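Local coordinates for protein Mypaa.01249.c (Mycobacterium paratuberculosis, PDB 3RD5) that probably acts as an oxidoreductase of the short-chain dehydrogenase/reductase family, with a Rossmann-type fold that presumably binds a nicotinamide cofactor, at residues Arg17-Thr22 with Arg39-Ile44; Gly118-Thr123 with Gln283-Glu288; Val134-Ser139 with Leu170-Phe175; Pro197-Thr202 with Gly254-Thr259. One frame throughout, in Å; residues are numbered along the deposited sequence. Where two conformers were deposited one is given.

Interactions 1 and 3 both involve the central sheet of a Rossmann-type fold, their centres about 20 Å apart. Interaction 2 ties helix 110-126 to the segment 283-288, and that helix bridges both: Thr22 OG1 lies 2.7 Å from His119 NE2, a probable hydrogen bond to interaction 1, and Phe120 CD1 packs 3.7 Å from Phe175 CD1 of interaction 3. Interaction 4 meets interaction 3 at the C-terminal end of strand 133-137, where Val137 CG1 is 3.9 Å from Pro197 CD. Interaction 3 lies beside Tyr165 and Lys169, the probable active site. Interactions 2 and 4 sit on opposite sides of the chain's centre, with centres about 28 Å apart.

Interaction 1. Residues Arg17-Thr22 with Arg39-Ile44; sequences RTVVIT and RGATVI
Ile44 lies against Val19, Val20 and Thr18, and its side chain runs back along strand 18-22. Its CB sits 4.1 Å from Val19 O. From there CG1 leaves anti to the carbonyl carbon (chi1 -61°), and the extended second torsion carries CD1 toward the start of the neighbouring strand. At the tip CD1 rests 3.9 Å from Thr18 CG2 and 4.2 Å from Val20 CG2, on the face shared by Thr18, Val20, Thr42 and Ile44. Glu65 and Arg67 of strand 63-68 touch the same isoleucine.

Beneath these side chains the backbones form a parallel ladder pairing Thr18 with Thr42, Val19 with Val43 and Val20 with Ile44. Four backbone hydrogen bonds make the ladder: Thr42 N to Arg17 O, Val19 N to Thr42 O (2.9 Å), Ile44 N to Val19 O and Ile21 N to Ile44 O. The strands and helix 27-38 between them are the first beta-alpha-beta unit of the Rossmann-type fold. Gly40, with positive phi (95°), is the C-prime residue of the Schellman motif that ends this helix, just ahead of the second strand.

On the opposite face of the sheet Ile21 CD1 crosses Val43 CG1 at 3.7 Å, and Val19 CG2 meets Ala41 CB at 4.2 Å. Helix 27-38 covers this face, with Ala33 touching Ile21 and Val43, and Leu36 touching Val19. At the N-terminal start of the two strands a water makes a weak bond to Arg17 O and also lies close to Thr42 OG1, while the Arg17 guanidinium group turns away to a salt bridge with Asp132.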
loop_
_atom_site.group_PDB
_atom_site.type_symbol
_atom_site.label_atom_id
_atom_site.label_comp_id
_atom_site.label_asym_id
_atom_site.label_seq_id
_atom_site.Cartn_x
_atom_site.Cartn_y
_atom_site.Cartn_z
ATOM N N ARG A 17 1.008 -19.770 3.130
ATOM C CA ARG A 17 0.371 -18.608 2.518
ATOM C C ARG A 17 1.442 -17.706 1.900
ATOM O O ARG A 17 2.512 -17.575 2.446
ATOM C CB ARG A 17 -0.473 -17.809 3.523
ATOM C CG ARG A 17 -1.519 -18.669 4.224
ATOM C CD ARG A 17 -2.440 -17.824 5.110
ATOM N NE ARG A 17 -3.397 -17.205 4.222
ATOM C CZ ARG A 17 -3.968 -16.029 4.429
ATOM N NH1 ARG A 17 -3.716 -15.333 5.548
ATOM N NH2 ARG A 17 -4.825 -15.574 3.515
ATOM N N THR A 18 1.139 -17.087 0.777
ATOM C CA THR A 18 2.065 -16.226 0.044
ATOM C C THR A 18 1.615 -14.788 0.191
ATOM O O THR A 18 0.443 -14.431 -0.026
ATOM C CB THR A 18 2.128 -16.610 -1.432
ATOM O OG1 THR A 18 2.643 -17.960 -1.548
ATOM C CG2 THR A 18 3.017 -15.637 -2.252
ATOM N N VAL A 19 2.564 -13.924 0.569
ATOM C CA VAL A 19 2.324 -12.500 0.774
ATOM C C VAL A 19 3.282 -11.720 -0.106
ATOM O O VAL A 19 4.507 -11.873 0.017
ATOM C CB VAL A 19 2.518 -12.091 2.238
ATOM C CG1 VAL A 19 2.222 -10.596 2.405
ATOM C CG2 VAL A 19 1.611 -12.949 3.171
ATOM N N VAL A 20 2.766 -10.880 -0.999
ATOM C CA VAL A 20 3.573 -9.964 -1.778
ATOM C C VAL A 20 3.614 -8.648 -1.067
ATOM O O VAL A 20 2.536 -8.132 -0.713
ATOM C CB VAL A 20 2.997 -9.765 -3.208
ATOM C CG1 VAL A 20 3.777 -8.683 -3.981
ATOM C CG2 VAL A 20 3.051 -11.085 -3.977
ATOM N N ILE A 21 4.797 -8.070 -0.863
ATOM C CA ILE A 21 4.977 -6.792 -0.147
ATOM C C ILE A 21 5.820 -5.874 -1.000
ATOM O O ILE A 21 6.966 -6.216 -1.307
ATOM C CB ILE A 21 5.714 -6.970 1.237
ATOM C CG1 ILE A 21 5.021 -8.036 2.094
ATOM C CG2 ILE A 21 5.783 -5.602 1.986
ATOM C CD1 ILE A 21 5.689 -8.249 3.473
ATOM N N THR A 22 5.312 -4.697 -1.361
ATOM C CA THR A 22 6.154 -3.725 -2.040
ATOM C C THR A 22 7.003 -2.998 -1.003
ATOM O O THR A 22 6.530 -2.685 0.103
ATOM C CB THR A 22 5.351 -2.748 -2.872
ATOM O OG1 THR A 22 4.513 -1.960 -2.011
ATOM C CG2 THR A 22 4.450 -3.481 -3.927
ATOM N N ARG A 39 6.105 -16.284 10.990
ATOM C CA ARG A 39 4.852 -17.034 11.155
ATOM C C ARG A 39 4.576 -17.998 9.999
ATOM O O ARG A 39 3.473 -18.544 9.903
ATOM C CB ARG A 39 3.688 -16.088 11.404
ATOM C CG ARG A 39 3.845 -15.242 12.709
ATOM C CD ARG A 39 3.991 -16.026 13.921
ATOM N NE ARG A 39 2.735 -16.644 14.302
ATOM C CZ ARG A 39 2.585 -17.824 14.890
ATOM N NH1 ARG A 39 3.632 -18.613 15.191
ATOM N NH2 ARG A 39 1.361 -18.227 15.187
ATOM N N GLY A 40 5.585 -18.258 9.165
ATOM C CA GLY A 40 5.504 -19.281 8.138
ATOM C C GLY A 40 5.095 -18.831 6.758
ATOM O O GLY A 40 4.947 -19.676 5.860
ATOM N N ALA A 41 4.939 -17.529 6.545
ATOM C CA ALA A 41 4.557 -17.038 5.211
ATOM C C ALA A 41 5.678 -17.194 4.202
ATOM O O ALA A 41 6.861 -17.046 4.529
ATOM C CB ALA A 41 4.179 -15.553 5.234
ATOM N N THR A 42 5.308 -17.429 2.945
ATOM C CA THR A 42 6.219 -17.254 1.817
ATOM C C THR A 42 6.070 -15.795 1.400
ATOM O O THR A 42 5.049 -15.412 0.842
ATOM C CB THR A 42 5.877 -18.193 0.659
ATOM O OG1 THR A 42 6.057 -19.565 1.091
ATOM C CG2 THR A 42 6.777 -17.928 -0.532
ATOM N N VAL A 43 7.086 -14.983 1.684
ATOM C CA VAL A 43 7.038 -13.538 1.418
ATOM C C VAL A 43 7.821 -13.213 0.158
ATOM O O VAL A 43 8.944 -13.715 -0.019
ATOM C CB VAL A 43 7.601 -12.711 2.587
ATOM C CG1 VAL A 43 7.551 -11.211 2.268
ATOM C CG2 VAL A 43 6.847 -13.004 3.896
ATOM N N ILE A 44 7.211 -12.458 -0.739
ATOM C CA ILE A 44 7.871 -11.934 -1.939
ATOM C C ILE A 44 7.998 -10.424 -1.746
ATOM O O ILE A 44 6.977 -9.710 -1.758
ATOM C CB ILE A 44 7.071 -12.258 -3.199
ATOM C CG1 ILE A 44 6.945 -13.772 -3.380
ATOM C CG2 ILE A 44 7.716 -11.609 -4.434
ATOM C CD1 ILE A 44 5.889 -14.179 -4.415
HETATM O O HOH W 1 3.773 -20.476 1.625
#

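Interaction 2. Residues Gly118-Thr123 with Gln283-Glu288; sequences GHFALT and QLTKTE
Thr285, in the last turn of helix 271-285, points its side chain at Phe120 and Ala121 of helix 110-126. Its OG1 lies 3.5 Å from Phe120 CD2, at the ring edge and near the ring plane, and its CB is 4.1 Å from Ala121 CB. Lys286 then leaves the helix with positive phi (52°), and its NZ folds back to bond Gln283 O. That turn brings Thr287 round so that its side chain also faces helix 110-126. Thr287 CG2 packs 3.9 Å from Ala121 CB, and its OG1 comes 3.6 Å from both Phe120 CE2 and Ala121 CA. Phe120 reaches both threonines because its CG is anti to the backbone N (chi1 -180°), and its ring also stacks edge-to-face with Trp278.

The hydroxyls form a short chain of hydrogen bonds: Thr287 OG1 donates to Thr285 OG1 (2.9 Å), which bonds on to Ser281 O, while Asn124 ND2 bonds Thr287 OG1. Both oxygens are thus satisfied without help from the phenyl ring. The join between helix 110-126 and the end of helix 271-285 with the turn after it therefore rests on van der Waals contact, two engaged hydroxyls lying against the phenyl ring, that of Thr285 at its edge.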
loop_
_atom_site.group_PDB
_atom_site.type_symbol
_atom_site.label_atom_id
_atom_site.label_comp_id
_atom_site.label_asym_id
_atom_site.label_seq_id
_atom_site.Cartn_x
_atom_site.Cartn_y
_atom_site.Cartn_z
ATOM N N GLY A 118 1.389 3.392 -9.327
ATOM C CA GLY A 118 2.092 2.119 -9.537
ATOM C C GLY A 118 1.398 0.969 -8.779
ATOM O O GLY A 118 1.304 -0.133 -9.287
ATOM N N HIS A 119 0.927 1.255 -7.581
ATOM C CA HIS A 119 0.134 0.305 -6.779
ATOM C C HIS A 119 -1.220 -0.024 -7.404
ATOM O O HIS A 119 -1.687 -1.161 -7.361
ATOM C CB HIS A 119 -0.028 0.797 -5.346
ATOM C CG HIS A 119 1.193 0.587 -4.493
ATOM N ND1 HIS A 119 1.651 1.551 -3.617
ATOM C CD2 HIS A 119 1.971 -0.508 -4.302
ATOM C CE1 HIS A 119 2.694 1.051 -2.948
ATOM N NE2 HIS A 119 2.939 -0.189 -3.380
ATOM N N PHE A 120 -1.855 0.984 -8.006
ATOM C CA PHE A 120 -3.109 0.795 -8.724
ATOM C C PHE A 120 -2.925 -0.214 -9.857
ATOM O O PHE A 120 -3.707 -1.167 -9.994
ATOM C CB PHE A 120 -3.562 2.152 -9.269
ATOM C CG PHE A 120 -4.862 2.115 -10.034
ATOM C CD1 PHE A 120 -6.056 2.280 -9.370
ATOM C CD2 PHE A 120 -4.893 1.882 -11.399
ATOM C CE1 PHE A 120 -7.273 2.229 -10.045
ATOM C CE2 PHE A 120 -6.111 1.830 -12.083
ATOM C CZ PHE A 120 -7.293 1.984 -11.410
ATOM N N ALA A 121 -1.904 -0.002 -10.675
ATOM C CA ALA A 121 -1.617 -0.905 -11.764
ATOM C C ALA A 121 -1.262 -2.287 -11.266
ATOM O O ALA A 121 -1.789 -3.311 -11.762
ATOM C CB ALA A 121 -0.453 -0.326 -12.605
ATOM N N LEU A 122 -0.418 -2.347 -10.256
ATOM C CA LEU A 122 0.003 -3.637 -9.689
ATOM C C LEU A 122 -1.206 -4.440 -9.214
ATOM O O LEU A 122 -1.324 -5.671 -9.453
ATOM C CB LEU A 122 0.979 -3.447 -8.535
ATOM C CG LEU A 122 1.470 -4.705 -7.837
ATOM C CD1 LEU A 122 2.255 -5.598 -8.827
ATOM C CD2 LEU A 122 2.314 -4.333 -6.601
ATOM N N THR A 123 -2.084 -3.771 -8.474
ATOM C CA THR A 123 -3.255 -4.435 -7.896
ATOM C C THR A 123 -4.197 -4.963 -8.987
ATOM O O THR A 123 -4.625 -6.134 -8.949
ATOM C CB THR A 123 -4.006 -3.502 -6.933
ATOM O OG1 THR A 123 -3.122 -3.051 -5.908
ATOM C CG2 THR A 123 -5.210 -4.253 -6.296
ATOM N N GLN A 283 -7.121 5.408 -16.877
ATOM C CA GLN A 283 -6.636 6.081 -18.082
ATOM C C GLN A 283 -5.129 6.324 -18.018
ATOM O O GLN A 283 -4.446 6.124 -19.003
ATOM C CB GLN A 283 -7.381 7.386 -18.331
ATOM C CG GLN A 283 -8.837 7.183 -18.608
ATOM C CD GLN A 283 -9.603 8.472 -18.527
ATOM O OE1 GLN A 283 -9.020 9.556 -18.496
ATOM N NE2 GLN A 283 -10.915 8.364 -18.455
ATOM N N LEU A 284 -4.608 6.743 -16.869
ATOM C CA LEU A 284 -3.200 7.027 -16.758
ATOM C C LEU A 284 -2.339 5.774 -16.830
ATOM O O LEU A 284 -1.204 5.798 -17.371
ATOM C CB LEU A 284 -2.918 7.783 -15.447
ATOM C CG LEU A 284 -3.399 9.235 -15.357
ATOM C CD1 LEU A 284 -3.251 9.745 -13.918
ATOM C CD2 LEU A 284 -2.572 10.129 -16.334
ATOM N N THR A 285 -2.829 4.688 -16.231
ATOM C CA THR A 285 -2.012 3.461 -16.096
ATOM C C THR A 285 -2.239 2.418 -17.198
ATOM O O THR A 285 -1.458 1.472 -17.292
ATOM C CB THR A 285 -2.184 2.769 -14.745
ATOM O OG1 THR A 285 -3.527 2.278 -14.598
ATOM C CG2 THR A 285 -1.812 3.714 -13.579
ATOM N N LYS A 286 -3.285 2.605 -18.010
ATOM C CA LYS A 286 -3.703 1.598 -19.001
ATOM C C LYS A 286 -3.891 0.229 -18.364
ATOM O O LYS A 286 -3.527 -0.805 -18.942
ATOM C CB LYS A 286 -2.746 1.605 -20.200
ATOM C CG LYS A 286 -2.661 3.002 -20.898
ATOM C CD LYS A 286 -4.048 3.554 -21.161
ATOM C CE LYS A 286 -4.082 4.939 -21.821
ATOM N NZ LYS A 286 -5.427 5.548 -21.533
ATOM N N THR A 287 -4.469 0.231 -17.162
ATOM C CA THR A 287 -4.940 -0.983 -16.481
ATOM C C THR A 287 -6.384 -0.741 -16.070
ATOM O O THR A 287 -6.848 0.396 -15.979
ATOM C CB THR A 287 -4.100 -1.403 -15.235
ATOM O OG1 THR A 287 -4.299 -0.453 -14.183
ATOM C CG2 THR A 287 -2.633 -1.506 -15.608
ATOM N N GLU A 288 -7.127 -1.818 -15.902
ATOM C CA GLU A 288 -8.524 -1.745 -15.513
ATOM C C GLU A 288 -8.892 -2.808 -14.500
ATOM O O GLU A 288 -8.230 -3.843 -14.415
ATOM C CB GLU A 288 -9.455 -1.849 -16.718
ATOM C CG GLU A 288 -9.482 -3.146 -17.418
ATOM C CD GLU A 288 -10.472 -3.182 -18.601
ATOM O OE1 GLU A 288 -10.897 -2.106 -19.094
ATOM O OE2 GLU A 288 -10.825 -4.310 -19.018
#

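Interaction 3. Residues Val134-Ser139 with Leu170-Phe175; sequences VVTVSS and LANLLF
Thr136, on strand 133-137, meets helix 161-185 with both of its branches. With chi1 at -59°, OG1 stands beside the backbone N, which puts CG2 anti to it; CG2 lies 3.7 Å from both CB and ND2 of Asn172. OG1 takes the other direction and reaches the edge of the Phe175 ring, in its plane, 3.6 Å from CE2; it is also hydrogen-bonded to Asn92 ND2. At Val137 the side chain turns from the helix and the carbonyl does the touching. Its O stands 3.1 Å from Asn172 OD1, a pair of acceptors that cannot bond each other. Lys169 NZ resolves this by hydrogen-bonding both oxygens, and Asn172 ND2 is held in turn by Asn115 O. These bonds fix the rotation of the amide, OD1 toward Lys169 and ND2 toward Asn115.

Ser138 follows with CB 4.0 Å from Asn172 CB. Its OG, anti to the backbone N, lies 3.7 Å from Leu173 CG and is hydrogen-bonded to Lys169 O.

The axes of strand segment 134-137 and helix segment 170-175 run nearly antiparallel, at 160°, with a closest approach of 8.5 Å. Just beyond the strand, Ser139 touches Tyr165 and Lys169, spaced as in the Tyr-x-x-x-Lys motif. A serine there is consistent with the active site of short-chain dehydrogenases/reductases; Asn172, bonded to that lysine, would then be a second-shell residue.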
loop_
_atom_site.group_PDB
_atom_site.type_symbol
_atom_site.label_atom_id
_atom_site.label_comp_id
_atom_site.label_asym_id
_atom_site.label_seq_id
_atom_site.Cartn_x
_atom_site.Cartn_y
_atom_site.Cartn_z
ATOM N N VAL A 134 -6.138 -7.270 -0.247
ATOM C CA VAL A 134 -5.191 -6.191 -0.543
ATOM C C VAL A 134 -5.173 -5.268 0.662
ATOM O O VAL A 134 -6.222 -4.824 1.113
ATOM C CB VAL A 134 -5.630 -5.408 -1.784
ATOM C CG1 VAL A 134 -4.641 -4.273 -2.076
ATOM C CG2 VAL A 134 -5.803 -6.346 -3.028
ATOM N N VAL A 135 -3.989 -4.956 1.171
ATOM C CA VAL A 135 -3.792 -3.971 2.253
ATOM C C VAL A 135 -2.970 -2.843 1.672
ATOM O O VAL A 135 -1.823 -3.082 1.241
ATOM C CB VAL A 135 -3.046 -4.569 3.457
ATOM C CG1 VAL A 135 -2.839 -3.514 4.546
ATOM C CG2 VAL A 135 -3.829 -5.768 4.031
ATOM N N THR A 136 -3.507 -1.608 1.710
ATOM C CA THR A 136 -2.757 -0.426 1.219
ATOM C C THR A 136 -2.392 0.456 2.385
ATOM O O THR A 136 -3.275 0.775 3.204
ATOM C CB THR A 136 -3.607 0.302 0.156
ATOM O OG1 THR A 136 -3.883 -0.601 -0.933
ATOM C CG2 THR A 136 -2.838 1.503 -0.423
ATOM N N VAL A 137 -1.134 0.853 2.465
ATOM C CA VAL A 137 -0.639 1.658 3.572
ATOM C C VAL A 137 -0.817 3.139 3.224
ATOM O O VAL A 137 -0.315 3.596 2.187
ATOM C CB VAL A 137 0.806 1.282 3.972
ATOM C CG1 VAL A 137 1.202 2.040 5.253
ATOM C CG2 VAL A 137 0.929 -0.259 4.200
ATOM N N SER A 138 -1.509 3.885 4.095
ATOM C CA SER A 138 -1.710 5.319 3.977
ATOM C C SER A 138 -1.010 6.068 5.119
ATOM O O SER A 138 0.035 5.625 5.611
ATOM C CB SER A 138 -3.205 5.571 3.861
ATOM O OG SER A 138 -3.515 6.960 3.652
ATOM N N SER A 139 -1.528 7.222 5.521
ATOM C CA SER A 139 -0.894 8.076 6.494
ATOM C C SER A 139 -1.883 9.066 7.068
ATOM O O SER A 139 -2.841 9.452 6.368
ATOM C CB SER A 139 0.204 8.883 5.790
ATOM O OG SER A 139 0.769 9.906 6.611
ATOM N N LEU A 170 -4.281 10.314 0.475
ATOM C CA LEU A 170 -5.714 10.358 0.270
ATOM C C LEU A 170 -6.124 9.410 -0.865
ATOM O O LEU A 170 -7.081 8.641 -0.726
ATOM C CB LEU A 170 -6.144 11.808 -0.002
ATOM C CG LEU A 170 -7.621 11.966 -0.369
ATOM C CD1 LEU A 170 -8.614 11.452 0.711
ATOM C CD2 LEU A 170 -7.940 13.410 -0.716
ATOM N N ALA A 171 -5.373 9.424 -1.962
ATOM C CA ALA A 171 -5.616 8.495 -3.061
ATOM C C ALA A 171 -5.590 7.036 -2.615
ATOM O O ALA A 171 -6.433 6.234 -3.011
ATOM C CB ALA A 171 -4.647 8.736 -4.221
ATOM N N ASN A 172 -4.672 6.695 -1.696
ATOM C CA ASN A 172 -4.582 5.326 -1.184
ATOM C C ASN A 172 -5.885 4.891 -0.514
ATOM O O ASN A 172 -6.309 3.730 -0.622
ATOM C CB ASN A 172 -3.477 5.186 -0.128
ATOM C CG ASN A 172 -2.045 5.300 -0.640
ATOM O OD1 ASN A 172 -1.178 5.787 0.117
ATOM N ND2 ASN A 172 -1.736 4.785 -1.839
ATOM N N LEU A 173 -6.536 5.808 0.198
ATOM C CA LEU A 173 -7.809 5.518 0.863
ATOM C C LEU A 173 -8.993 5.445 -0.111
ATOM O O LEU A 173 -9.836 4.546 -0.019
ATOM C CB LEU A 173 -8.078 6.527 2.006
ATOM C CG LEU A 173 -7.151 6.320 3.188
ATOM C CD1 LEU A 173 -7.310 7.450 4.205
ATOM C CD2 LEU A 173 -7.504 5.014 3.947
ATOM N N LEU A 174 -9.061 6.410 -1.026
ATOM C CA LEU A 174 -10.110 6.403 -2.047
ATOM C C LEU A 174 -9.990 5.161 -2.925
ATOM O O LEU A 174 -11.002 4.597 -3.374
ATOM C CB LEU A 174 -10.013 7.677 -2.864
ATOM C CG LEU A 174 -10.380 8.976 -2.147
ATOM C CD1 LEU A 174 -9.967 10.176 -3.012
ATOM C CD2 LEU A 174 -11.881 9.050 -1.805
ATOM N N PHE A 175 -8.758 4.744 -3.197
ATOM C CA PHE A 175 -8.457 3.474 -3.912
ATOM C C PHE A 175 -9.078 2.297 -3.182
ATOM O O PHE A 175 -9.765 1.436 -3.757
ATOM C CB PHE A 175 -6.946 3.303 -4.026
ATOM C CG PHE A 175 -6.530 1.965 -4.529
ATOM C CD1 PHE A 175 -6.723 1.573 -5.821
ATOM C CD2 PHE A 175 -5.865 1.121 -3.669
ATOM C CE1 PHE A 175 -6.295 0.322 -6.259
ATOM C CE2 PHE A 175 -5.393 -0.094 -4.108
ATOM C CZ PHE A 175 -5.644 -0.499 -5.407
#

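Interaction 4. Residues Pro197-Thr202 with Gly254-Thr259; sequences PGYSHT and GYLGRT
Gly198 and Tyr199, next to Gly254 and Tyr255, belong to the Pro-Gly turn that follows strand 191-195, a recurrent element of short-chain dehydrogenases/reductases near the probable cofactor site. The loop after strand 248-251 closes over it. Gly198 CA approaches Gly254 O at 3.3 Å, a CH...O contact to a buried carbonyl that has no conventional partner in the model. Gly198, with positive phi, lets the two backbones come close, its CA 3.7 Å from Tyr255 O.

Tyr199 N donates to Tyr255 O at 3.2 Å, reaching a lone pair in the carbonyl plane, although the angle at the hydrogen is a bent 140°. The same oxygen lies at the edge of the Tyr199 ring, in its plane, 3.3 Å from CD2. With CG between its backbone N and carbonyl carbon (chi1 64°), the ring stays beside the opposing chain, where Leu256 CD2 touches Tyr199 CD2 at 3.6 Å. At the far end of the ring its OH is hydrogen-bonded to Asp227.

Tyr255 in turn brings CE1 within 3.9 Å of Thr202 CG2, and Met140 touches both residues. Thr202 OG1 donates to Tyr199 O at 2.8 Å, from 27° outside the carbonyl plane.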
loop_
_atom_site.group_PDB
_atom_site.type_symbol
_atom_site.label_atom_id
_atom_site.label_comp_id
_atom_site.label_asym_id
_atom_site.label_seq_id
_atom_site.Cartn_x
_atom_site.Cartn_y
_atom_site.Cartn_z
ATOM N N PRO A 197 0.860 3.930 9.707
ATOM C CA PRO A 197 1.842 3.565 10.744
ATOM C C PRO A 197 1.899 4.535 11.900
ATOM O O PRO A 197 2.743 4.332 12.798
ATOM C CB PRO A 197 3.166 3.578 9.972
ATOM C CG PRO A 197 2.930 4.594 8.903
ATOM C CD PRO A 197 1.533 4.318 8.444
ATOM N N GLY A 198 1.065 5.569 11.927
ATOM C CA GLY A 198 1.199 6.594 12.963
ATOM C C GLY A 198 2.274 7.612 12.651
ATOM O O GLY A 198 2.486 8.001 11.511
ATOM N N TYR A 199 2.984 8.030 13.694
ATOM C CA TYR A 199 3.855 9.196 13.638
ATOM C C TYR A 199 4.973 9.146 12.602
ATOM O O TYR A 199 5.430 10.189 12.122
ATOM C CB TYR A 199 4.474 9.474 15.038
ATOM C CG TYR A 199 5.380 8.356 15.529
ATOM C CD1 TYR A 199 6.735 8.350 15.199
ATOM C CD2 TYR A 199 4.902 7.323 16.310
ATOM C CE1 TYR A 199 7.567 7.313 15.613
ATOM C CE2 TYR A 199 5.728 6.259 16.722
ATOM C CZ TYR A 199 7.064 6.280 16.381
ATOM O OH TYR A 199 7.847 5.189 16.865
ATOM N N SER A 200 5.473 7.963 12.286
ATOM C CA SER A 200 6.673 7.897 11.407
ATOM C C SER A 200 6.494 8.501 10.045
ATOM O O SER A 200 7.465 8.983 9.457
ATOM C CB SER A 200 7.108 6.454 11.231
ATOM O OG SER A 200 6.135 5.667 10.650
ATOM N N HIS A 201 5.270 8.467 9.539
ATOM C CA HIS A 201 4.990 8.983 8.173
ATOM C C HIS A 201 4.111 10.192 8.223
ATOM O O HIS A 201 3.083 10.304 7.565
ATOM C CB HIS A 201 4.446 7.849 7.310
ATOM C CG HIS A 201 5.499 6.845 6.971
ATOM N ND1 HIS A 201 6.037 5.981 7.898
ATOM C CD2 HIS A 201 6.164 6.607 5.809
ATOM C CE1 HIS A 201 6.932 5.207 7.309
ATOM N NE2 HIS A 201 7.021 5.556 6.037
ATOM N N THR A 202 4.587 11.180 8.956
ATOM C CA THR A 202 3.871 12.420 9.165
ATOM C C THR A 202 4.910 13.547 9.182
ATOM O O THR A 202 6.113 13.303 9.278
ATOM C CB THR A 202 3.088 12.468 10.490
ATOM O OG1 THR A 202 4.017 12.533 11.581
ATOM C CG2 THR A 202 2.172 11.274 10.621
ATOM N N GLY A 254 -4.181 8.333 16.469
ATOM C CA GLY A 254 -3.583 8.781 15.196
ATOM C C GLY A 254 -2.097 8.583 15.148
ATOM O O GLY A 254 -1.572 7.733 14.410
ATOM N N TYR A 255 -1.384 9.301 15.975
ATOM C CA TYR A 255 0.066 9.238 16.003
ATOM C C TYR A 255 0.601 8.078 16.841
ATOM O O TYR A 255 1.640 7.504 16.545
ATOM C CB TYR A 255 0.592 10.578 16.495
ATOM C CG TYR A 255 0.188 11.727 15.604
ATOM C CD1 TYR A 255 1.005 12.096 14.565
ATOM C CD2 TYR A 255 -0.990 12.424 15.807
ATOM C CE1 TYR A 255 0.656 13.127 13.718
ATOM C CE2 TYR A 255 -1.364 13.464 14.979
ATOM C CZ TYR A 255 -0.525 13.807 13.941
ATOM O OH TYR A 255 -0.848 14.886 13.096
ATOM N N LEU A 256 -0.099 7.783 17.940
ATOM C CA LEU A 256 0.212 6.760 18.935
ATOM C C LEU A 256 -1.111 6.151 19.409
ATOM O O LEU A 256 -2.197 6.711 19.142
ATOM C CB LEU A 256 0.958 7.322 20.136
ATOM C CG LEU A 256 2.393 7.817 19.888
ATOM C CD1 LEU A 256 2.897 8.544 21.135
ATOM C CD2 LEU A 256 3.342 6.636 19.513
ATOM N N GLY A 257 -1.009 5.075 20.184
ATOM C CA GLY A 257 -2.172 4.396 20.710
ATOM C C GLY A 257 -2.324 2.968 20.237
ATOM O O GLY A 257 -1.650 2.525 19.307
ATOM N N ARG A 258 -3.260 2.252 20.864
ATOM C CA ARG A 258 -3.532 0.851 20.531
ATOM C C ARG A 258 -4.039 0.689 19.109
ATOM O O ARG A 258 -4.748 1.561 18.587
ATOM C CB ARG A 258 -4.576 0.265 21.481
ATOM C CG ARG A 258 -5.943 0.875 21.472
ATOM C CD ARG A 258 -6.797 0.229 22.601
ATOM N NE ARG A 258 -6.944 -1.223 22.425
ATOM C CZ ARG A 258 -7.127 -2.102 23.416
ATOM N NH1 ARG A 258 -7.167 -1.709 24.678
ATOM N NH2 ARG A 258 -7.256 -3.393 23.141
ATOM N N THR A 259 -3.724 -0.444 18.502
ATOM C CA THR A 259 -4.151 -0.741 17.115
ATOM C C THR A 259 -5.614 -1.141 17.064
ATOM O O THR A 259 -6.093 -2.000 17.813
ATOM C CB THR A 259 -3.264 -1.859 16.554
ATOM O OG1 THR A 259 -1.902 -1.434 16.551
ATOM C CG2 THR A 259 -3.704 -2.231 15.140
#